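Local coordinates for protein adenylyltransferase (Bartonella henselae str. Houston-1, PDB 5NH2), which transfers AMP from ATP onto tyrosine or threonine residues of host target proteins through its Fic domain, a modification that serves virulence, at residues T39-A42 and M43-R47. Residues are numbered along the deposited sequence; the frame is centred on the assembly and turned at random.
Sequences TAKA and MINLR
Met-43, Ile-44, Asn-45 and Leu-46 each give their backbone N-H to the carbonyl four residues back, on Thr-39, Ala-40, Lys-41 and Ala-42, so the piece is regular alpha-helix, with Leu-46 N 2.8 Å from Ala-42 O. The side chain of Asn-45 adds a fifth bond. Its CG lies beside its own backbone N (chi1 -81°), which folds the amide back along the helix, and ND2 reaches Lys-41 O at 3.0 Å with a nearly straight N-H (164°). The oxygen sits close to the amide plane of Asn-45, but ND2 approaches from above the carbonyl plane, while the Asn-45 backbone N stays within it; Lys-41 O thus accepts two hydrogen bonds from a single residue. The extended Lys-41 chain runs obliquely to the Asn-45 side chain, its CG 3.8 Å from ND2. CG of Met-43 lies 3.2 Å from Thr-39 O and 4.4 Å from CG2 of Thr-39. Round the helix from there, CD1 of Ile-44 comes within 3.4 Å of Ala-40 O.

One turn apart, Lys-41 and Asn-45 present polar groups to the bound antitoxin homologue: Lys-41 NZ forms a salt bridge with Asp-65 of that chain, and Asn-45 ND2 also hydrogen-bonds to OD1 of its Asn-61. This part of helix 28-46 joins that interface to the nucleotide site: Ala-40 and Ile-44 pack on the antitoxin homologue, Met-43 touches both its Val-28 and Leu-67 of helix 57-68, and Thr-39 and Leu-46 meet helices 57-68 and 157-171, the latter at ATP-binding Arg-159 and at Leu-163.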
loop_
_atom_site.group_PDB
_atom_site.type_symbol
_atom_site.label_atom_id
_atom_site.label_comp_id
_atom_site.label_asym_id
_atom_site.label_seq_id
_atom_site.Cartn_x
_atom_site.Cartn_y
_atom_site.Cartn_z
ATOM N N THR A 39 -12.228 0.418 -8.615
ATOM C CA THR A 39 -11.571 0.142 -7.333
ATOM C C THR A 39 -11.253 1.429 -6.588
ATOM O O THR A 39 -11.322 1.465 -5.353
ATOM C CB THR A 39 -10.298 -0.658 -7.550
ATOM O OG1 THR A 39 -10.641 -1.875 -8.197
ATOM C CG2 THR A 39 -9.629 -0.980 -6.238
ATOM N N ALA A 40 -10.936 2.510 -7.315
ATOM C CA ALA A 40 -10.840 3.813 -6.646
ATOM C C ALA A 40 -12.171 4.196 -5.999
ATOM O O ALA A 40 -12.227 4.610 -4.821
ATOM C CB ALA A 40 -10.404 4.889 -7.640
ATOM N N LYS A 41 -13.259 4.040 -6.741
ATOM C CA LYS A 41 -14.550 4.386 -6.155
ATOM C C LYS A 41 -14.797 3.574 -4.886
ATOM O O LYS A 41 -15.168 4.146 -3.846
ATOM C CB LYS A 41 -15.686 4.179 -7.173
ATOM C CG LYS A 41 -17.065 4.534 -6.586
ATOM C CD LYS A 41 -18.214 3.901 -7.366
ATOM C CE LYS A 41 -19.565 4.119 -6.689
ATOM N NZ LYS A 41 -20.682 3.466 -7.404
ATOM N N ALA A 42 -14.528 2.245 -4.941
ATOM C CA ALA A 42 -14.767 1.363 -3.792
ATOM C C ALA A 42 -13.892 1.730 -2.597
ATOM O O ALA A 42 -14.357 1.682 -1.462
ATOM C CB ALA A 42 -14.569 -0.129 -4.153
ATOM N N MET A 43 -12.617 2.072 -2.801
ATOM C CA MET A 43 -11.834 2.459 -1.617
ATOM C C MET A 43 -12.393 3.718 -0.955
ATOM O O MET A 43 -12.453 3.818 0.283
ATOM C CB MET A 43 -10.371 2.676 -1.982
ATOM C CG MET A 43 -9.774 1.462 -2.542
ATOM S SD MET A 43 -8.106 1.786 -3.049
ATOM C CE MET A 43 -7.354 2.171 -1.450
ATOM N N ILE A 44 -12.796 4.708 -1.756
ATOM C CA ILE A 44 -13.307 5.899 -1.085
ATOM C C ILE A 44 -14.526 5.542 -0.251
ATOM O O ILE A 44 -14.632 5.947 0.911
ATOM C CB ILE A 44 -13.581 7.040 -2.073
ATOM C CG1 ILE A 44 -12.338 7.909 -2.177
ATOM C CG2 ILE A 44 -14.626 7.993 -1.488
ATOM C CD1 ILE A 44 -11.350 7.461 -3.112
ATOM N N ASN A 45 -15.406 4.679 -0.780
ATOM C CA ASN A 45 -16.609 4.371 -0.018
ATOM C C ASN A 45 -16.289 3.468 1.181
ATOM O O ASN A 45 -16.807 3.675 2.275
ATOM C CB ASN A 45 -17.650 3.766 -0.965
ATOM C CG ASN A 45 -18.400 4.839 -1.767
ATOM O OD1 ASN A 45 -19.424 5.425 -1.310
ATOM N ND2 ASN A 45 -17.893 5.113 -2.962
ATOM N N LEU A 46 -15.411 2.489 0.995
ATOM C CA LEU A 46 -14.934 1.633 2.076
ATOM C C LEU A 46 -14.439 2.442 3.254
ATOM O O LEU A 46 -14.588 2.025 4.407
ATOM C CB LEU A 46 -13.800 0.749 1.562
ATOM C CG LEU A 46 -13.458 -0.516 2.334
ATOM C CD1 LEU A 46 -14.697 -1.278 2.934
ATOM C CD2 LEU A 46 -12.692 -1.402 1.350
ATOM N N ARG A 47 -13.836 3.604 2.988
ATOM C CA ARG A 47 -13.378 4.430 4.101
ATOM C C ARG A 47 -14.516 4.853 5.025
ATOM O O ARG A 47 -14.241 5.336 6.123
ATOM C CB ARG A 47 -12.621 5.655 3.571
ATOM C CG ARG A 47 -11.175 5.353 3.204
ATOM C CD ARG A 47 -10.220 6.182 4.073
ATOM N NE ARG A 47 -8.794 5.860 3.929
ATOM C CZ ARG A 47 -7.814 6.614 4.437
ATOM N NH1 ARG A 47 -8.103 7.738 5.103
ATOM N NH2 ARG A 47 -6.548 6.258 4.272
#